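Local coordinates for DNA-directed RNA polymerase subunit Rpo11 (Thermoplasma acidophilum, PDB 1XPP), which probably serves as a small dimerising subunit of the archaeal RNA polymerase, the enzyme that transcribes DNA into RNA from ribonucleoside triphosphates, at residues D[25-28]-D[34-37]; D[36-41]-D[63-68]; D[16-21]-D[72-77]; D[67-70]-D[76-79]; D[13-16]-D[22-25]. One frame throughout, in Å; residues are numbered along the deposited sequence.

Contact 1: D[25-28]-D[34-37]; sequences VEMI and LLRT
Met27 of the strand and Leu35 of the helix lie alongside each other, running in opposite directions, where the sheet of this Rpb11-type dimerisation fold packs against helix 32-42. The two backbones stay 8.2 Å apart at the CA atoms of Met27 and Leu35, and side chains fill the interval. Met27 has CG anti to its carbonyl carbon (chi1 -41°) and then turns at chi2 and chi3, a curl that brings CB, CG and CE all near one methyl group: CD2 of Leu35 lies 3.8 Å from CB of Met27 and 3.9 Å from its CG. Leu34, one residue earlier on the helix, adds a looser touch with its own CD2, 4.4 Å from Met27 CE. The contact is wholly apolar, and all three residues are buried. Leu13 of strand 12-19 also packs on Met27, while Leu35 also touches Tyr30 and Pro63. Phe96 of the second subunit packs on Met27 and Leu88 of that subunit on Leu34, which places this small cluster at the interface with a second copy in this assembly. Its tightest approach is methyl to methyl, Met27 CE to Leu35 CD2, at 3.7 Å.

Contact 2: D[36-41]-D[63-68]; sequences RTLVEE and PQIYVR
Ile65 meets two neighbouring helix residues with two different branches. Its CD1 touches CD2 of Leu38 at 4.0 Å, the two side chains crossing at about a right angle, while its CG2 lies 4.0 Å from CG2 of Val39, and there the chains pass in opposite directions. Ile65 is branched at CB, and its chi1 of 64°, which sets CG1 between the backbone N and the carbonyl carbon and leaves CG2 anti to that carbon, aims each branch at its own partner. Further out, backbone hydrogen bonding to Val25 holds Ile65 in the sheet, and Tyr53 of strand 48-54 packs on Val39. Val82 of helix 74-105 and Phe96 of the second subunit both lie against Leu38. On the helix itself, the backbone bonds from Glu40 N to Arg36 O and from Glu41 N to Thr37 O bracket the touching pair. With no hydrogen bond or charge pair between the segments, what joins them is burial of aliphatic groups, which is not directional.

Contact 3: D[16-21]-D[72-77]; sequences ISKEKN and GKPQSA
Lys18 and Asn21 make the touches from segment 16-21 to the start of helix 74-105. Before them, Thr24 is opposed by two consecutive residues, Ile16 and Ser17, which makes a classic beta bulge in strand 12-19, outermost within this chain. Lys18 follows, its chain bent at chi2 (79°) and chi4, which carries the far end over to the helix. In the conformer described, CE lies 3.3 Å from OE1 of Gln75, the two side chains crossing at about a right angle; NZ stays 3.8 Å from the same oxygen and no hydrogen bond forms. OE1 is buried without a polar partner in the model. Replacing Gln75 by an alanine would probably open a gap beside CE of Lys18 and leave that end of the lysine freer to turn. Lys18 CE also comes 4.4 Å from CG of Pro74. At the turn, Asn21 contributes backbone: its carbonyl carbon lies 4.0 Å from Pro74 CG. Tyr103 and Phe100 of the second subunit pack on Lys18 and Gln75. Pro74, directly after the N-cap residue Lys73, also rests its buried ring on Ile23 and Val69. The hairpin end is joined to the long C-terminal helix of the Rpb3/Rpb11 dimerisation fold.

Contact 4: D[67-70]-D[76-79]; sequences VRVK and SAIK
Val67, Ala77 and Ile78 bury the largest areas here, and Val67 touches both of the helix residues. Its two methyls divide the work: CG2 meets the Ile78 chain, 3.9 Å from CG1 and 4.0 Å from CD1, whereas CG1 reaches CB of Ala77 at 4.2 Å. With chi1 near 180°, CG1 of Val67 stands anti to the backbone N and CG2 anti to the carbonyl carbon, a spread that lets one valine span adjacent helix positions. Ile78 does not point straight at the strand from its CA, yet the end of its side chain swings nearer and crosses Val67 obliquely. Ala77 sits between two valines, since CG1 of Val69 also comes within 3.8 Å of its CB. The small Ala77 side chain is consistent with the slightly closer approach here, the CA atoms of Val69 and Ala77 being 7.5 Å apart. Ile23 of strand 22-28 and, from the second subunit, Phe96 pack on Ile78, and Val48 touches Ala77. Arg68 points away from the helix and forms salt bridges with Asp49 and Glu50. Strand 64-69 turns back through a short loop into helix 74-105, and strand and helix pack on each other as in the Rpb3/Rpb11 dimerisation fold.

Contact 5: D[13-16]-D[22-25]; sequences LRVI and SITV
Val15 and Ile23 form the apolar centre of this hairpin contact, crossing at about a right angle with CG2 of Val15 3.8 Å from CD1 of Ile23. Val25, paired with Val15 across the strands as an antiparallel non-hydrogen-bonded pair, adds its CG2 at 4.3 Å from Val15 CG2 and presents CG1 to CB of Leu13 at 3.9 Å. Ile16 and Thr24 make a second apolar patch: Ile16 has chi1 at 63°, with CG1 between the backbone N and the carbonyl carbon, and this atom lies 3.8 Å from the Thr24 methyl CG2. Between the backbones, Ile16 N donates a hydrogen bond to Thr24 O at 2.8 Å. A CA-H...O contact joins Val25 CA to Arg14 O at 3.4 Å. At the polar edge the guanidinium of Arg14 turns outward, NH1 to Glu99 of the second subunit and NE to Glu99 of the fourth subunit, both salt bridges. Phe96 of the second subunit packs on Val25. Strand 12-19 is outermost within the chain; strand 22-28 lies between it and strand 64-69, while Pro74 and Ile78 of helix 74-105 pack on Ile23.

Overall arrangement
Contacts 1 to 4 tie one antiparallel sheet, ordered 12-19, 22-28, 64-69, 48-54, to two helices, and contact 5 joins two strands within it. Contact 5 shares Val25 with contact 1. Contacts 1 and 2, with centres 6 Å apart, both use helix 32-42, fastening it to neighbouring strands. Contacts 3 and 4, also 6 Å centre to centre, both use the start of helix 74-105; contacts 1 and 3 have centres 16 Å apart. Along the chain contacts 1 and 2 are nested inside the loop of contact 3, while contact 5 closes before contact 4 opens. All five touch a second copy of the protein, consistent with a dimerisation domain, although within the polymerase the partner is probably the Rpb3-like subunit.

Contact 1: D[25-28]-D[34-37]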
loop_
_atom_site.group_PDB
_atom_site.type_symbol
_atom_site.label_atom_id
_atom_site.label_comp_id
_atom_site.label_asym_id
_atom_site.label_seq_id
_atom_site.Cartn_x
_atom_site.Cartn_y
_atom_site.Cartn_z
ATOM N N VAL D 25 5.014 -16.182 -1.818
ATOM C CA VAL D 25 4.855 -14.956 -1.081
ATOM C C VAL D 25 4.014 -13.978 -1.884
ATOM O O VAL D 25 4.268 -13.755 -3.075
ATOM C CB VAL D 25 6.251 -14.321 -0.763
ATOM C CG1 VAL D 25 6.095 -13.093 0.096
ATOM C CG2 VAL D 25 7.141 -15.326 -0.087
ATOM N N GLU D 26 2.998 -13.413 -1.235
ATOM C CA GLU D 26 2.209 -12.335 -1.813
ATOM C C GLU D 26 2.896 -11.007 -1.510
ATOM O O GLU D 26 3.253 -10.749 -0.334
ATOM C CB GLU D 26 0.786 -12.352 -1.237
ATOM C CG GLU D 26 -0.186 -11.503 -2.053
ATOM C CD GLU D 26 -1.621 -11.624 -1.556
ATOM O OE1 GLU D 26 -1.813 -11.828 -0.338
ATOM O OE2 GLU D 26 -2.552 -11.477 -2.376
ATOM N N MET D 27 3.098 -10.202 -2.549
ATOM C CA MET D 27 3.809 -8.920 -2.485
ATOM C C MET D 27 2.884 -7.800 -2.885
ATOM O O MET D 27 2.434 -7.742 -4.039
ATOM C CB MET D 27 5.002 -8.914 -3.439
ATOM C CG MET D 27 5.772 -10.190 -3.461
ATOM S SD MET D 27 6.925 -10.154 -2.105
ATOM C CE MET D 27 8.087 -8.812 -2.493
ATOM N N ILE D 28 2.598 -6.905 -1.942
ATOM C CA ILE D 28 1.581 -5.888 -2.126
ATOM C C ILE D 28 2.211 -4.495 -2.181
ATOM O O ILE D 28 3.023 -4.137 -1.323
ATOM C CB ILE D 28 0.512 -5.968 -0.983
ATOM C CG1 ILE D 28 -0.089 -7.392 -0.937
ATOM C CG2 ILE D 28 -0.516 -4.873 -1.169
ATOM C CD1 ILE D 28 -1.167 -7.627 0.086
ATOM N N LEU D 34 10.973 -3.952 -8.819
ATOM C CA LEU D 34 11.521 -4.668 -7.645
ATOM C C LEU D 34 11.265 -6.185 -7.723
ATOM O O LEU D 34 12.165 -6.996 -7.506
ATOM C CB LEU D 34 10.973 -4.088 -6.318
ATOM C CG LEU D 34 11.553 -4.824 -5.082
ATOM C CD1 LEU D 34 11.827 -3.893 -3.910
ATOM C CD2 LEU D 34 10.610 -5.896 -4.667
ATOM N N LEU D 35 10.045 -6.574 -8.073
ATOM C CA LEU D 35 9.742 -7.994 -8.094
ATOM C C LEU D 35 10.573 -8.727 -9.137
ATOM O O LEU D 35 11.070 -9.821 -8.882
ATOM C CB LEU D 35 8.234 -8.232 -8.312
ATOM C CG LEU D 35 7.297 -7.421 -7.366
ATOM C CD1 LEU D 35 5.832 -7.681 -7.693
ATOM C CD2 LEU D 35 7.545 -7.744 -5.947
ATOM N N ARG D 36 10.685 -8.140 -10.332
ATOM C CA ARG D 36 11.407 -8.811 -11.419
ATOM C C ARG D 36 12.882 -8.880 -11.109
ATOM O O ARG D 36 13.509 -9.899 -11.344
ATOM C CB ARG D 36 11.154 -8.083 -12.739
ATOM C CG ARG D 36 9.691 -8.006 -13.079
ATOM C CD ARG D 36 9.504 -7.631 -14.534
ATOM N NE ARG D 36 8.156 -7.117 -14.768
ATOM C CZ ARG D 36 7.834 -5.823 -14.742
ATOM N NH1 ARG D 36 8.763 -4.901 -14.498
ATOM N NH2 ARG D 36 6.579 -5.457 -14.955
ATOM N N THR D 37 13.421 -7.801 -10.524
ATOM C CA THR D 37 14.843 -7.761 -10.134
ATOM C C THR D 37 15.122 -8.815 -9.065
ATOM O O THR D 37 16.110 -9.536 -9.119
ATOM C CB THR D 37 15.252 -6.363 -9.615
ATOM O OG1 THR D 37 15.036 -5.420 -10.653
ATOM C CG2 THR D 37 16.742 -6.312 -9.216
#

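Contact 2: D[36-41]-D[63-68]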
loop_
_atom_site.group_PDB
_atom_site.type_symbol
_atom_site.label_atom_id
_atom_site.label_comp_id
_atom_site.label_asym_id
_atom_site.label_seq_id
_atom_site.Cartn_x
_atom_site.Cartn_y
_atom_site.Cartn_z
ATOM N N ARG D 36 10.685 -8.140 -10.332
ATOM C CA ARG D 36 11.407 -8.811 -11.419
ATOM C C ARG D 36 12.882 -8.880 -11.109
ATOM O O ARG D 36 13.509 -9.899 -11.344
ATOM C CB ARG D 36 11.154 -8.083 -12.739
ATOM C CG ARG D 36 9.691 -8.006 -13.079
ATOM C CD ARG D 36 9.504 -7.631 -14.534
ATOM N NE ARG D 36 8.156 -7.117 -14.768
ATOM C CZ ARG D 36 7.834 -5.823 -14.742
ATOM N NH1 ARG D 36 8.763 -4.901 -14.498
ATOM N NH2 ARG D 36 6.579 -5.457 -14.955
ATOM N N THR D 37 13.421 -7.801 -10.524
ATOM C CA THR D 37 14.843 -7.761 -10.134
ATOM C C THR D 37 15.122 -8.815 -9.065
ATOM O O THR D 37 16.110 -9.536 -9.119
ATOM C CB THR D 37 15.252 -6.363 -9.615
ATOM O OG1 THR D 37 15.036 -5.420 -10.653
ATOM C CG2 THR D 37 16.742 -6.312 -9.216
ATOM N N LEU D 38 14.200 -8.929 -8.122
ATOM C CA LEU D 38 14.359 -9.907 -7.080
ATOM C C LEU D 38 14.425 -11.332 -7.637
ATOM O O LEU D 38 15.281 -12.132 -7.258
ATOM C CB LEU D 38 13.234 -9.751 -6.065
ATOM C CG LEU D 38 13.259 -10.769 -4.934
ATOM C CD1 LEU D 38 14.589 -10.763 -4.158
ATOM C CD2 LEU D 38 12.072 -10.547 -4.010
ATOM N N VAL D 39 13.504 -11.637 -8.553
ATOM C CA VAL D 39 13.439 -12.949 -9.167
ATOM C C VAL D 39 14.688 -13.207 -10.028
ATOM O O VAL D 39 15.285 -14.290 -9.932
ATOM C CB VAL D 39 12.072 -13.124 -9.908
ATOM C CG1 VAL D 39 12.087 -14.337 -10.842
ATOM C CG2 VAL D 39 10.938 -13.257 -8.890
ATOM N N GLU D 40 15.109 -12.204 -10.806
ATOM C CA GLU D 40 16.356 -12.301 -11.598
ATOM C C GLU D 40 17.534 -12.660 -10.683
ATOM O O GLU D 40 18.342 -13.556 -10.978
ATOM C CB GLU D 40 16.630 -11.001 -12.344
ATOM C CG GLU D 40 17.808 -11.070 -13.317
ATOM C CD GLU D 40 18.263 -9.697 -13.821
ATOM O OE1 GLU D 40 19.386 -9.582 -14.367
ATOM O OE2 GLU D 40 17.515 -8.722 -13.671
ATOM N N GLU D 41 17.585 -12.011 -9.531
ATOM C CA GLU D 41 18.638 -12.323 -8.582
ATOM C C GLU D 41 18.539 -13.742 -8.003
ATOM O O GLU D 41 19.553 -14.463 -7.909
ATOM C CB GLU D 41 18.693 -11.255 -7.481
ATOM C CG GLU D 41 19.939 -11.374 -6.586
ATOM C CD GLU D 41 21.233 -10.959 -7.283
ATOM O OE1 GLU D 41 21.204 -10.503 -8.436
ATOM O OE2 GLU D 41 22.303 -11.107 -6.658
ATOM N N PRO D 63 0.482 -9.264 -6.842
ATOM C CA PRO D 63 1.607 -10.096 -7.280
ATOM C C PRO D 63 2.021 -11.153 -6.237
ATOM O O PRO D 63 1.819 -11.003 -5.004
ATOM C CB PRO D 63 2.713 -9.073 -7.549
ATOM C CG PRO D 63 1.957 -7.826 -7.944
ATOM C CD PRO D 63 0.769 -7.825 -7.009
ATOM N N GLN D 64 2.531 -12.237 -6.773
ATOM C CA GLN D 64 3.091 -13.298 -5.972
ATOM C C GLN D 64 4.446 -13.685 -6.550
ATOM O O GLN D 64 4.731 -13.484 -7.747
ATOM C CB GLN D 64 2.196 -14.519 -6.016
ATOM C CG GLN D 64 0.909 -14.406 -5.183
ATOM C CD GLN D 64 -0.013 -15.590 -5.351
ATOM O OE1 GLN D 64 0.433 -16.731 -5.365
ATOM N NE2 GLN D 64 -1.324 -15.318 -5.418
ATOM N N ILE D 65 5.319 -14.171 -5.668
ATOM C CA ILE D 65 6.531 -14.839 -6.113
ATOM C C ILE D 65 6.567 -16.253 -5.552
ATOM O O ILE D 65 6.067 -16.509 -4.459
ATOM C CB ILE D 65 7.836 -14.042 -5.750
ATOM C CG1 ILE D 65 8.032 -13.927 -4.242
ATOM C CG2 ILE D 65 7.840 -12.681 -6.394
ATOM C CD1 ILE D 65 9.458 -13.531 -3.846
ATOM N N TYR D 66 7.121 -17.173 -6.355
ATOM C CA TYR D 66 7.217 -18.581 -6.027
ATOM C C TYR D 66 8.684 -19.008 -6.201
ATOM O O TYR D 66 9.313 -18.703 -7.220
ATOM C CB TYR D 66 6.387 -19.383 -7.031
ATOM C CG TYR D 66 6.641 -20.871 -6.999
ATOM C CD1 TYR D 66 6.357 -21.626 -5.852
ATOM C CD2 TYR D 66 7.198 -21.503 -8.084
ATOM C CE1 TYR D 66 6.591 -23.005 -5.842
ATOM C CE2 TYR D 66 7.433 -22.871 -8.077
ATOM C CZ TYR D 66 7.123 -23.596 -6.964
ATOM O OH TYR D 66 7.383 -24.948 -6.968
ATOM N N VAL D 67 9.203 -19.708 -5.202
ATOM C CA VAL D 67 10.591 -20.161 -5.248
ATOM C C VAL D 67 10.618 -21.619 -4.827
ATOM O O VAL D 67 10.050 -21.973 -3.793
ATOM C CB VAL D 67 11.491 -19.329 -4.265
ATOM C CG1 VAL D 67 12.932 -19.801 -4.315
ATOM C CG2 VAL D 67 11.426 -17.823 -4.588
ATOM N N ARG D 68 11.268 -22.438 -5.636
ATOM C CA ARG D 68 11.571 -23.822 -5.254
ATOM C C ARG D 68 13.081 -24.052 -5.310
ATOM O O ARG D 68 13.729 -23.684 -6.264
ATOM C CB ARG D 68 10.860 -24.819 -6.159
ATOM C CG ARG D 68 11.132 -26.301 -5.790
ATOM C CD ARG D 68 10.274 -27.261 -6.630
ATOM N NE ARG D 68 10.165 -26.838 -8.021
ATOM C CZ ARG D 68 10.863 -27.351 -9.030
ATOM N NH1 ARG D 68 11.728 -28.335 -8.821
ATOM N NH2 ARG D 68 10.688 -26.886 -10.261
#

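Contact 3: D[16-21]-D[72-77]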
loop_
_atom_site.group_PDB
_atom_site.type_symbol
_atom_site.label_atom_id
_atom_site.label_comp_id
_atom_site.label_asym_id
_atom_site.label_seq_id
_atom_site.Cartn_x
_atom_site.Cartn_y
_atom_site.Cartn_z
ATOM N N ILE D 16 2.185 -17.153 1.715
ATOM C CA ILE D 16 0.832 -17.688 1.529
ATOM C C ILE D 16 0.769 -19.170 1.186
ATOM O O ILE D 16 -0.341 -19.748 1.125
ATOM C CB ILE D 16 0.034 -16.872 0.533
ATOM C CG1 ILE D 16 0.700 -16.935 -0.846
ATOM C CG2 ILE D 16 -0.191 -15.433 1.082
ATOM C CD1 ILE D 16 -0.128 -16.319 -1.903
ATOM N N SER D 17 1.929 -19.783 0.981
ATOM C CA SER D 17 2.032 -21.210 0.775
ATOM C C SER D 17 3.457 -21.602 1.068
ATOM O O SER D 17 4.384 -20.847 0.794
ATOM C CB SER D 17 1.659 -21.590 -0.668
ATOM O OG SER D 17 1.442 -22.982 -0.753
ATOM N N LYS D 18 3.599 -22.787 1.636
ATOM C CA LYS D 18 4.867 -23.335 2.024
ATOM C C LYS D 18 4.712 -24.836 1.816
ATOM O O LYS D 18 3.737 -25.438 2.277
ATOM C CB LYS D 18 5.129 -22.982 3.491
ATOM C CG LYS D 18 6.482 -23.395 4.052
ATOM C CD LYS D 18 7.603 -22.444 3.641
ATOM C CE LYS D 18 8.857 -22.663 4.482
ATOM N NZ LYS D 18 9.244 -24.090 4.607
ATOM N N GLU D 19 5.635 -25.414 1.054
ATOM C CA GLU D 19 5.679 -26.875 0.858
ATOM C C GLU D 19 7.124 -27.284 1.045
ATOM O O GLU D 19 7.944 -26.433 1.387
ATOM C CB GLU D 19 5.116 -27.298 -0.512
ATOM C CG GLU D 19 3.658 -26.890 -0.783
ATOM C CD GLU D 19 2.614 -27.745 -0.057
ATOM O OE1 GLU D 19 2.686 -28.996 -0.150
ATOM O OE2 GLU D 19 1.704 -27.164 0.592
ATOM N N LYS D 20 7.424 -28.565 0.821
ATOM C CA LYS D 20 8.745 -29.152 1.075
ATOM C C LYS D 20 9.918 -28.195 0.856
ATOM O O LYS D 20 10.556 -27.745 1.815
ATOM C CB LYS D 20 8.934 -30.427 0.239
ATOM C CG LYS D 20 8.090 -31.614 0.699
ATOM C CD LYS D 20 8.825 -32.924 0.475
ATOM C CE LYS D 20 7.914 -34.127 0.653
ATOM N NZ LYS D 20 8.581 -35.369 0.149
ATOM N N ASN D 21 10.183 -27.890 -0.406
ATOM C CA ASN D 21 11.302 -27.072 -0.795
ATOM C C ASN D 21 10.818 -25.866 -1.543
ATOM O O ASN D 21 11.495 -25.395 -2.448
ATOM C CB ASN D 21 12.208 -27.868 -1.722
ATOM C CG ASN D 21 12.643 -29.186 -1.114
ATOM O OD1 ASN D 21 12.955 -29.263 0.081
ATOM N ND2 ASN D 21 12.629 -30.242 -1.924
ATOM N N GLY D 72 18.697 -26.696 0.761
ATOM C CA GLY D 72 18.405 -25.688 1.767
ATOM C C GLY D 72 16.933 -25.338 1.824
ATOM O O GLY D 72 16.083 -26.119 1.378
ATOM N N LYS D 73 16.641 -24.160 2.358
ATOM C CA LYS D 73 15.278 -23.705 2.581
ATOM C C LYS D 73 14.937 -22.654 1.538
ATOM O O LYS D 73 15.802 -21.908 1.123
ATOM C CB LYS D 73 15.138 -23.139 3.982
ATOM C CG LYS D 73 15.227 -24.206 5.102
ATOM C CD LYS D 73 15.243 -23.598 6.488
ATOM C CE LYS D 73 14.869 -24.627 7.572
ATOM N NZ LYS D 73 15.389 -26.021 7.334
ATOM N N PRO D 74 13.672 -22.623 1.070
ATOM C CA PRO D 74 13.324 -21.608 0.073
ATOM C C PRO D 74 13.374 -20.177 0.641
ATOM O O PRO D 74 13.755 -19.269 -0.079
ATOM C CB PRO D 74 11.897 -21.989 -0.326
ATOM C CG PRO D 74 11.353 -22.688 0.864
ATOM C CD PRO D 74 12.527 -23.501 1.386
ATOM N N GLN D 75 12.985 -19.985 1.902
ATOM C CA GLN D 75 13.073 -18.671 2.536
ATOM C C GLN D 75 14.527 -18.202 2.576
ATOM O O GLN D 75 14.780 -17.007 2.459
ATOM C CB GLN D 75 12.464 -18.642 3.938
ATOM C CG GLN D 75 13.109 -19.599 4.905
ATOM C CD GLN D 75 12.455 -20.982 4.906
ATOM O OE1 GLN D 75 11.878 -21.404 3.909
ATOM N NE2 GLN D 75 12.562 -21.696 6.031
ATOM N N SER D 76 15.476 -19.136 2.689
ATOM C CA SER D 76 16.905 -18.764 2.618
ATOM C C SER D 76 17.354 -18.240 1.254
ATOM O O SER D 76 18.192 -17.317 1.177
ATOM C CB SER D 76 17.797 -19.944 3.035
ATOM O OG SER D 76 17.459 -20.251 4.376
ATOM N N ALA D 77 16.831 -18.817 0.172
ATOM C CA ALA D 77 17.177 -18.377 -1.163
ATOM C C ALA D 77 16.677 -16.945 -1.335
ATOM O O ALA D 77 17.380 -16.103 -1.882
ATOM C CB ALA D 77 16.598 -19.319 -2.262
#

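Contact 4: D[67-70]-D[76-79]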
loop_
_atom_site.group_PDB
_atom_site.type_symbol
_atom_site.label_atom_id
_atom_site.label_comp_id
_atom_site.label_asym_id
_atom_site.label_seq_id
_atom_site.Cartn_x
_atom_site.Cartn_y
_atom_site.Cartn_z
ATOM N N VAL D 67 9.203 -19.708 -5.202
ATOM C CA VAL D 67 10.591 -20.161 -5.248
ATOM C C VAL D 67 10.618 -21.619 -4.827
ATOM O O VAL D 67 10.050 -21.973 -3.793
ATOM C CB VAL D 67 11.491 -19.329 -4.265
ATOM C CG1 VAL D 67 12.932 -19.801 -4.315
ATOM C CG2 VAL D 67 11.426 -17.823 -4.588
ATOM N N ARG D 68 11.268 -22.438 -5.636
ATOM C CA ARG D 68 11.571 -23.822 -5.254
ATOM C C ARG D 68 13.081 -24.052 -5.310
ATOM O O ARG D 68 13.729 -23.684 -6.264
ATOM C CB ARG D 68 10.860 -24.819 -6.159
ATOM C CG ARG D 68 11.132 -26.301 -5.790
ATOM C CD ARG D 68 10.274 -27.261 -6.630
ATOM N NE ARG D 68 10.165 -26.838 -8.021
ATOM C CZ ARG D 68 10.863 -27.351 -9.030
ATOM N NH1 ARG D 68 11.728 -28.335 -8.821
ATOM N NH2 ARG D 68 10.688 -26.886 -10.261
ATOM N N VAL D 69 13.601 -24.707 -4.274
ATOM C CA VAL D 69 15.043 -24.956 -4.149
ATOM C C VAL D 69 15.406 -26.444 -4.378
ATOM O O VAL D 69 14.582 -27.334 -4.094
ATOM C CB VAL D 69 15.556 -24.454 -2.759
ATOM C CG1 VAL D 69 15.396 -22.902 -2.651
ATOM C CG2 VAL D 69 14.858 -25.120 -1.606
ATOM N N LYS D 70 16.605 -26.682 -4.917
ATOM C CA LYS D 70 17.211 -28.046 -4.915
ATOM C C LYS D 70 17.718 -28.428 -3.523
ATOM O O LYS D 70 17.728 -29.612 -3.158
ATOM C CB LYS D 70 18.421 -28.158 -5.844
ATOM C CG LYS D 70 18.332 -27.533 -7.212
ATOM C CD LYS D 70 19.738 -27.364 -7.799
ATOM C CE LYS D 70 19.689 -26.765 -9.179
ATOM N NZ LYS D 70 20.950 -26.017 -9.495
ATOM N N SER D 76 15.476 -19.136 2.689
ATOM C CA SER D 76 16.905 -18.764 2.618
ATOM C C SER D 76 17.354 -18.240 1.254
ATOM O O SER D 76 18.192 -17.317 1.177
ATOM C CB SER D 76 17.797 -19.944 3.035
ATOM O OG SER D 76 17.459 -20.251 4.376
ATOM N N ALA D 77 16.831 -18.817 0.172
ATOM C CA ALA D 77 17.177 -18.377 -1.163
ATOM C C ALA D 77 16.677 -16.945 -1.335
ATOM O O ALA D 77 17.380 -16.103 -1.882
ATOM C CB ALA D 77 16.598 -19.319 -2.262
ATOM N N ILE D 78 15.468 -16.656 -0.863
ATOM C CA ILE D 78 14.966 -15.282 -0.922
ATOM C C ILE D 78 15.885 -14.335 -0.115
ATOM O O ILE D 78 16.308 -13.288 -0.634
ATOM C CB ILE D 78 13.522 -15.168 -0.458
ATOM C CG1 ILE D 78 12.637 -15.981 -1.416
ATOM C CG2 ILE D 78 13.138 -13.664 -0.324
ATOM C CD1 ILE D 78 11.177 -16.107 -0.994
ATOM N N LYS D 79 16.225 -14.730 1.107
ATOM C CA LYS D 79 17.105 -13.891 1.935
ATOM C C LYS D 79 18.444 -13.626 1.236
ATOM O O LYS D 79 18.903 -12.470 1.210
ATOM C CB LYS D 79 17.357 -14.507 3.316
ATOM C CG LYS D 79 18.205 -13.576 4.217
ATOM C CD LYS D 79 18.398 -14.118 5.622
ATOM C CE LYS D 79 19.281 -13.144 6.422
ATOM N NZ LYS D 79 19.602 -13.780 7.742
#

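Contact 5: D[13-16]-D[22-25]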
loop_
_atom_site.group_PDB
_atom_site.type_symbol
_atom_site.label_atom_id
_atom_site.label_comp_id
_atom_site.label_asym_id
_atom_site.label_seq_id
_atom_site.Cartn_x
_atom_site.Cartn_y
_atom_site.Cartn_z
ATOM N N LEU D 13 4.272 -7.752 2.613
ATOM C CA LEU D 13 4.309 -9.110 2.061
ATOM C C LEU D 13 3.845 -10.132 3.068
ATOM O O LEU D 13 3.811 -9.839 4.279
ATOM C CB LEU D 13 5.707 -9.447 1.543
ATOM C CG LEU D 13 6.893 -9.161 2.471
ATOM C CD1 LEU D 13 7.055 -10.280 3.516
ATOM C CD2 LEU D 13 8.209 -8.947 1.695
ATOM N N ARG D 14 3.534 -11.331 2.568
ATOM C CA ARG D 14 2.911 -12.375 3.396
ATOM C C ARG D 14 3.244 -13.688 2.750
ATOM O O ARG D 14 3.039 -13.847 1.542
ATOM C CB ARG D 14 1.388 -12.196 3.388
ATOM C CG ARG D 14 0.584 -13.214 4.225
ATOM C CD ARG D 14 0.635 -12.847 5.682
ATOM N NE ARG D 14 -0.183 -13.686 6.559
ATOM C CZ ARG D 14 0.126 -14.931 6.922
ATOM N NH1 ARG D 14 1.220 -15.516 6.446
ATOM N NH2 ARG D 14 -0.666 -15.591 7.773
ATOM N N VAL D 15 3.731 -14.637 3.532
ATOM C CA VAL D 15 3.897 -16.005 3.043
ATOM C C VAL D 15 2.506 -16.616 2.891
ATOM O O VAL D 15 1.720 -16.599 3.832
ATOM C CB VAL D 15 4.750 -16.872 4.002
ATOM C CG1 VAL D 15 4.726 -18.335 3.578
ATOM C CG2 VAL D 15 6.218 -16.349 4.020
ATOM N N ILE D 16 2.185 -17.153 1.715
ATOM C CA ILE D 16 0.832 -17.688 1.529
ATOM C C ILE D 16 0.769 -19.170 1.186
ATOM O O ILE D 16 -0.341 -19.748 1.125
ATOM C CB ILE D 16 0.034 -16.872 0.533
ATOM C CG1 ILE D 16 0.700 -16.935 -0.846
ATOM C CG2 ILE D 16 -0.191 -15.433 1.082
ATOM C CD1 ILE D 16 -0.128 -16.319 -1.903
ATOM N N SER D 22 9.654 -25.363 -1.168
ATOM C CA SER D 22 9.111 -24.213 -1.895
ATOM C C SER D 22 8.330 -23.250 -1.020
ATOM O O SER D 22 7.872 -23.578 0.091
ATOM C CB SER D 22 8.282 -24.662 -3.095
ATOM O OG SER D 22 7.053 -25.165 -2.644
ATOM N N ILE D 23 8.163 -22.032 -1.534
ATOM C CA ILE D 23 7.432 -21.031 -0.800
ATOM C C ILE D 23 6.817 -20.088 -1.812
ATOM O O ILE D 23 7.375 -19.876 -2.913
ATOM C CB ILE D 23 8.373 -20.277 0.200
ATOM C CG1 ILE D 23 7.570 -19.533 1.250
ATOM C CG2 ILE D 23 9.371 -19.363 -0.555
ATOM C CD1 ILE D 23 8.430 -19.001 2.446
ATOM N N THR D 24 5.646 -19.572 -1.452
ATOM C CA THR D 24 4.977 -18.543 -2.231
ATOM C C THR D 24 4.672 -17.370 -1.329
ATOM O O THR D 24 4.172 -17.549 -0.216
ATOM C CB THR D 24 3.644 -19.076 -2.795
ATOM O OG1 THR D 24 3.928 -20.273 -3.510
ATOM C CG2 THR D 24 2.971 -18.032 -3.703
ATOM N N VAL D 25 5.014 -16.182 -1.818
ATOM C CA VAL D 25 4.855 -14.956 -1.081
ATOM C C VAL D 25 4.014 -13.978 -1.884
ATOM O O VAL D 25 4.268 -13.755 -3.075
ATOM C CB VAL D 25 6.251 -14.321 -0.763
ATOM C CG1 VAL D 25 6.095 -13.093 0.096
ATOM C CG2 VAL D 25 7.141 -15.326 -0.087
#